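Local atomic coordinates of formyltransferase PseJ (Anoxybacillus kamchatkensis G10, PDB entry 6EDK), a protein that is a member of the formyl transferase family, built around a Rossmann-like alpha/beta sheet. Residues A[35-40]-A[70-75]. Numbering follows the deposited sequence.
Sequences RKWLRD and ISYGYR. With 1YA (N-{4-[{[(6S)-2-amino-4-oxo-3,4,5,6,7,8-hexahydropteridin-6-yl]methyl}(formyl)amino]benzoyl}-L-glutamic acid), chain D; SO4 (sulfate ion), chain C.
Arg-35 lays its guanidinium flat on the phenol ring of Tyr-72 in a cation-pi stack that joins two crossover connections of the Rossmann-like sheet: the start of helix 36-43, which follows strand 27-31, and the chain leaving the neighbouring parallel strand 68-71. The planes lie 17° apart, with Arg-35 CZ 3.6 Å from the centroid of the Tyr-72 ring. From the N-cap position the arginine chain runs extended from CG to NE, and it meets the tyrosine at about a right angle.

The edge of the same guanidinium also grips the tyrosine's own backbone. Arg-35 NH2 donates a nearly straight bond to Tyr-72 O (3.0 Å, 164° at the hydrogen), approaching from above the carbonyl plane, and a water joins Arg-35 NE to that oxygen, which thus accepts two bonds. Stack and bonds together fix the rotation of the guanidinium. With CG anti to the backbone N (chi1 -179°), the Tyr-72 ring reaches helix 147-169, where its hydroxyl bonds to Glu-159.

Packing is looser along the ring edge, where Leu-38 CD2 stands 4.4 Å from Tyr-72 CD2 and Trp-37 CZ2 is 4.5 Å from Tyr-72 CE2. The helix start faces a sulfate, probably from the crystallisation liquor, which receives the backbone N-H groups of Lys-36 and Trp-37. Beyond Gly-73, which has a positive phi, Tyr-74 and Arg-75 enter the 1YA pocket. Tyr-72 is buried but Arg-35 partly exposed, and at the NH1 end of its guanidinium a second water accepts from Arg-35 NH1 at 3.2 Å and donates weakly to Tyr-72 OH.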
ATOM      1  N   ARG A  35      -7.944   9.290   7.614  1.00 33.04           N
ATOM      2  CA  ARG A  35      -6.703   9.668   8.273  1.00 32.19           C
ATOM      3  C   ARG A  35      -6.600  11.179   8.228  1.00 32.30           C
ATOM      4  O   ARG A  35      -6.165  11.730   7.228  1.00 32.94           O
ATOM      5  CB  ARG A  35      -5.513   9.025   7.587  1.00 35.16           C
ATOM      6  CG  ARG A  35      -5.574   7.530   7.569  1.00 34.57           C
ATOM      7  CD  ARG A  35      -4.415   6.991   6.773  1.00 37.91           C
ATOM      8  NE  ARG A  35      -4.744   5.711   6.153  1.00 39.31           N
ATOM      9  CZ  ARG A  35      -4.420   4.544   6.701  1.00 36.44           C
ATOM     10  NH1 ARG A  35      -3.756   4.517   7.841  1.00 37.71           N
ATOM     11  NH2 ARG A  35      -4.701   3.444   6.088  1.00 34.33           N
ATOM     12  N   LYS A  36      -7.004  11.833   9.311  1.00 33.78           N
ATOM     13  CA  LYS A  36      -6.970  13.288   9.324  1.00 39.05           C
ATOM     14  C   LYS A  36      -5.580  13.820   9.048  1.00 37.28           C
ATOM     15  O   LYS A  36      -5.429  14.816   8.329  1.00 34.72           O
ATOM     16  CB  LYS A  36      -7.485  13.822  10.659  1.00 48.05           C
ATOM     17  CG  LYS A  36      -7.601  15.354  10.691  1.00 60.55           C
ATOM     18  CD  LYS A  36      -7.874  15.888  12.112  1.00 67.29           C
ATOM     19  CE  LYS A  36      -7.660  17.404  12.199  1.00 69.35           C
ATOM     20  NZ  LYS A  36      -8.228  18.112  11.020  1.00 73.56           N
ATOM     21  N   TRP A  37      -4.530  13.175   9.599  1.00 33.56           N
ATOM     22  CA  TRP A  37      -3.198  13.714   9.373  1.00 31.95           C
ATOM     23  C   TRP A  37      -2.863  13.747   7.892  1.00 31.70           C
ATOM     24  O   TRP A  37      -2.137  14.632   7.429  1.00 29.99           O
ATOM     25  CB  TRP A  37      -2.129  12.878  10.160  1.00 30.72           C
ATOM     26  CG  TRP A  37      -1.943  11.457   9.615  1.00 31.00           C
ATOM     27  CD1 TRP A  37      -2.549  10.334  10.073  1.00 33.74           C
ATOM     28  CD2 TRP A  37      -1.107  11.065   8.567  1.00 26.60           C
ATOM     29  NE1 TRP A  37      -2.183   9.261   9.314  1.00 30.92           N
ATOM     30  CE2 TRP A  37      -1.286   9.691   8.382  1.00 27.22           C
ATOM     31  CE3 TRP A  37      -0.278  11.746   7.699  1.00 30.09           C
ATOM     32  CZ2 TRP A  37      -0.651   8.992   7.345  1.00 27.85           C
ATOM     33  CZ3 TRP A  37       0.369  11.067   6.704  1.00 30.13           C
ATOM     34  CH2 TRP A  37       0.171   9.705   6.527  1.00 27.47           C
ATOM     35  N   LEU A  38      -3.318  12.744   7.136  1.00 28.38           N
ATOM     36  CA  LEU A  38      -3.019  12.703   5.716  1.00 27.04           C
ATOM     37  C   LEU A  38      -3.883  13.693   4.910  1.00 29.38           C
ATOM     38  O   LEU A  38      -3.381  14.382   4.007  1.00 30.03           O
ATOM     39  CB  LEU A  38      -3.234  11.281   5.214  1.00 27.16           C
ATOM     40  CG  LEU A  38      -2.944  11.002   3.733  1.00 29.59           C
ATOM     41  CD1 LEU A  38      -1.631  11.503   3.305  1.00 32.34           C
ATOM     42  CD2 LEU A  38      -3.074   9.510   3.500  1.00 32.82           C
ATOM     43  N   ARG A  39      -5.158  13.772   5.252  1.00 31.85           N
ATOM     44  CA  ARG A  39      -5.984  14.845   4.707  1.00 32.78           C
ATOM     45  C   ARG A  39      -5.325  16.189   4.909  1.00 32.48           C
ATOM     46  O   ARG A  39      -5.112  16.938   3.945  1.00 34.40           O
ATOM     47  CB  ARG A  39      -7.368  14.796   5.339  1.00 39.39           C
ATOM     48  CG  ARG A  39      -8.219  16.028   5.066  1.00 45.29           C
ATOM     49  CD  ARG A  39      -9.541  15.941   5.847  1.00 50.13           C
ATOM     50  NE  ARG A  39     -10.487  15.028   5.204  1.00 53.45           N
ATOM     51  CZ  ARG A  39     -11.232  15.356   4.138  1.00 55.98           C
ATOM     52  NH1 ARG A  39     -11.123  16.568   3.579  1.00 54.32           N
ATOM     53  NH2 ARG A  39     -12.065  14.447   3.622  1.00 55.21           N
ATOM     54  N   ASP A  40      -4.928  16.493   6.156  1.00 30.88           N
ATOM     55  CA  ASP A  40      -4.318  17.794   6.431  1.00 35.02           C
ATOM     56  C   ASP A  40      -3.041  17.996   5.646  1.00 36.03           C
ATOM     57  O   ASP A  40      -2.765  19.100   5.179  1.00 34.28           O
ATOM     58  CB  ASP A  40      -4.004  17.945   7.931  1.00 38.16           C
ATOM     59  CG  ASP A  40      -5.218  18.144   8.758  1.00 45.98           C
ATOM     60  OD1 ASP A  40      -6.275  18.524   8.213  1.00 47.42           O
ATOM     61  OD2 ASP A  40      -5.123  17.914   9.974  1.00 44.07           O
ATOM     62  N   ILE A  70      -5.512   8.317  -4.198  1.00 29.59           N
ATOM     63  CA  ILE A  70      -4.510   7.675  -3.330  1.00 26.21           C
ATOM     64  C   ILE A  70      -5.228   6.605  -2.527  1.00 26.99           C
ATOM     65  O   ILE A  70      -6.142   6.899  -1.750  1.00 28.80           O
ATOM     66  CB  ILE A  70      -3.819   8.686  -2.398  1.00 26.57           C
ATOM     67  CG1 ILE A  70      -3.091   9.750  -3.178  1.00 25.85           C
ATOM     68  CG2 ILE A  70      -2.782   7.904  -1.434  1.00 27.45           C
ATOM     69  CD1 ILE A  70      -2.685  10.947  -2.327  1.00 29.22           C
ATOM     70  N   SER A  71      -4.875   5.335  -2.732  0.50 25.78           N
ATOM     71  CA  SER A  71      -5.459   4.318  -1.874  0.50 26.50           C
ATOM     72  C   SER A  71      -4.420   3.860  -0.843  0.50 24.46           C
ATOM     73  O   SER A  71      -3.254   3.636  -1.176  0.50 25.41           O
ATOM     74  CB  SER A  71      -6.000   3.092  -2.624  0.50 26.88           C
ATOM     75  OG  SER A  71      -5.057   2.325  -3.307  0.50 28.75           O
ATOM     76  N   TYR A  72      -4.860   3.735   0.384  1.00 27.20           N
ATOM     77  CA  TYR A  72      -3.978   3.385   1.535  1.00 24.88           C
ATOM     78  C   TYR A  72      -4.893   2.627   2.482  1.00 25.89           C
ATOM     79  O   TYR A  72      -5.658   3.232   3.240  1.00 28.77           O
ATOM     80  CB  TYR A  72      -3.383   4.626   2.169  1.00 24.43           C
ATOM     81  CG  TYR A  72      -2.450   4.327   3.351  1.00 25.24           C
ATOM     82  CD1 TYR A  72      -1.869   3.083   3.480  1.00 24.83           C
ATOM     83  CD2 TYR A  72      -2.164   5.304   4.322  1.00 27.70           C
ATOM     84  CE1 TYR A  72      -1.016   2.802   4.580  1.00 28.39           C
ATOM     85  CE2 TYR A  72      -1.308   4.998   5.411  1.00 28.06           C
ATOM     86  CZ  TYR A  72      -0.753   3.777   5.501  1.00 26.71           C
ATOM     87  OH  TYR A  72       0.114   3.416   6.557  1.00 28.00           O
ATOM     88  N   GLY A  73      -4.847   1.313   2.393  1.00 28.90           N
ATOM     89  CA  GLY A  73      -5.698   0.457   3.182  1.00 31.59           C
ATOM     90  C   GLY A  73      -7.102   0.306   2.620  1.00 33.43           C
ATOM     91  O   GLY A  73      -8.009  -0.052   3.360  1.00 34.64           O
ATOM     92  N   TYR A  74      -7.307   0.632   1.356  1.00 33.47           N
ATOM     93  CA  TYR A  74      -8.616   0.467   0.721  1.00 34.54           C
ATOM     94  C   TYR A  74      -8.922  -1.016   0.566  1.00 36.69           C
ATOM     95  O   TYR A  74      -8.086  -1.791   0.106  1.00 34.59           O
ATOM     96  CB  TYR A  74      -8.624   1.129  -0.635  1.00 35.25           C
ATOM     97  CG  TYR A  74      -9.959   1.123  -1.322  1.00 35.34           C
ATOM     98  CD1 TYR A  74     -11.086   1.650  -0.704  1.00 37.59           C
ATOM     99  CD2 TYR A  74     -10.087   0.606  -2.612  1.00 36.09           C
ATOM    100  CE1 TYR A  74     -12.349   1.670  -1.373  1.00 37.15           C
ATOM    101  CE2 TYR A  74     -11.340   0.607  -3.283  1.00 38.62           C
ATOM    102  CZ  TYR A  74     -12.448   1.124  -2.647  1.00 38.81           C
ATOM    103  OH  TYR A  74     -13.665   1.136  -3.324  1.00 42.06           O
ATOM    104  N   ARG A  75     -10.127  -1.406   0.932  1.00 37.77           N
ATOM    105  CA  ARG A  75     -10.413  -2.809   1.126  1.00 43.41           C
ATOM    106  C   ARG A  75     -10.963  -3.504  -0.113  1.00 43.20           C
ATOM    107  O   ARG A  75     -11.178  -4.715  -0.063  1.00 44.86           O
ATOM    108  CB  ARG A  75     -11.388  -2.986   2.302  1.00 46.09           C
ATOM    109  CG  ARG A  75     -10.658  -2.983   3.672  1.00 53.83           C
ATOM    110  CD  ARG A  75     -11.600  -2.541   4.809  1.00 71.44           C
ATOM    111  NE  ARG A  75     -11.932  -1.113   4.722  1.00 77.42           N
ATOM    112  CZ  ARG A  75     -11.382  -0.150   5.467  1.00 65.02           C
ATOM    113  NH1 ARG A  75     -10.459  -0.444   6.397  1.00 69.45           N
ATOM    114  NH2 ARG A  75     -11.766   1.107   5.273  1.00 39.75           N
TER
HETATM  115  N1  1YA D 303      -7.426  -2.407  -6.824  1.00 34.63           N
HETATM  116  C2  1YA D 303      -6.662  -2.672  -8.062  1.00 38.01           C
HETATM  117  NA2 1YA D 303      -7.355  -2.869  -9.324  1.00 40.92           N
HETATM  118  N3  1YA D 303      -5.153  -2.710  -8.101  1.00 40.01           N
HETATM  119  C4  1YA D 303      -4.367  -2.549  -6.871  1.00 40.43           C
HETATM  120  O4  1YA D 303      -3.158  -2.606  -6.967  1.00 35.42           O
HETATM  121  C4A 1YA D 303      -5.143  -2.295  -5.624  1.00 38.19           C
HETATM  122  N5  1YA D 303      -4.452  -2.061  -4.460  1.00 35.33           N
HETATM  123  C6  1YA D 303      -5.291  -2.289  -3.175  1.00 39.24           C
HETATM  124  C7  1YA D 303      -6.545  -1.746  -3.192  1.00 38.22           C
HETATM  125  N8  1YA D 303      -7.396  -1.959  -4.489  1.00 33.41           N
HETATM  126  C8A 1YA D 303      -6.689  -2.189  -5.602  1.00 33.32           C
HETATM  127  C9  1YA D 303      -5.340  -3.826  -3.015  1.00 49.91           C
HETATM  128  N10 1YA D 303      -5.998  -4.253  -1.766  1.00 55.17           N
HETATM  129  C11 1YA D 303      -8.607  -7.585  -1.906  1.00 78.35           C
HETATM  130  C12 1YA D 303      -9.110  -6.366  -1.482  1.00 67.86           C
HETATM  131  C13 1YA D 303      -8.267  -5.261  -1.447  1.00 62.57           C
HETATM  132  C14 1YA D 303      -6.942  -5.408  -1.818  1.00 60.77           C
HETATM  133  C15 1YA D 303      -6.444  -6.630  -2.229  1.00 72.80           C
HETATM  134  C16 1YA D 303      -7.286  -7.729  -2.272  1.00 77.52           C
HETATM  135  C17 1YA D 303      -9.504  -8.849  -1.944  1.00 92.45           C
HETATM  136  N   1YA D 303      -8.876 -10.052  -1.341  1.00103.66           N
HETATM  137  CA  1YA D 303      -9.538 -11.378  -1.252  1.00107.69           C
HETATM  138  CB  1YA D 303      -9.701 -11.987  -2.667  1.00111.91           C
HETATM  139  CG  1YA D 303      -8.741 -11.370  -3.698  1.00112.08           C
HETATM  140  CD  1YA D 303      -8.628 -12.222  -4.975  1.00117.65           C
HETATM  141  OE1 1YA D 303      -7.731 -11.973  -5.827  1.00120.36           O
HETATM  142  OE2 1YA D 303      -9.434 -13.169  -5.170  1.00122.97           O
HETATM  143  CT  1YA D 303      -8.696 -12.295  -0.327  1.00 98.62           C
HETATM  144  O2  1YA D 303      -7.596 -11.910   0.176  1.00 84.54           O
HETATM  145  O1  1YA D 303      -9.100 -13.450  -0.051  1.00 98.43           O
HETATM  146  C18 1YA D 303      -5.715  -3.648  -0.473  1.00 58.01           C
HETATM  147  O5  1YA D 303      -4.957  -2.742  -0.383  1.00 51.55           O
HETATM  148  O   1YA D 303     -10.593  -8.823  -2.394  1.00 93.83           O
HETATM  149  S   SO4 C 302      -6.034  10.179  12.445  1.00 94.95           S
HETATM  150  O1  SO4 C 302      -7.322  10.320  11.720  1.00 67.06           O
HETATM  151  O2  SO4 C 302      -6.316  10.038  13.877  1.00 98.36           O
HETATM  152  O3  SO4 C 302      -5.314   8.978  11.985  1.00 79.25           O
HETATM  153  O4  SO4 C 302      -5.173  11.372  12.249  1.00 61.14           O
HETATM  154  O   HOH W   1      -6.530   5.931   4.080  1.00 40.49           O
HETATM  155  O   HOH W   2      -2.173   1.873   8.506  1.00 49.73           O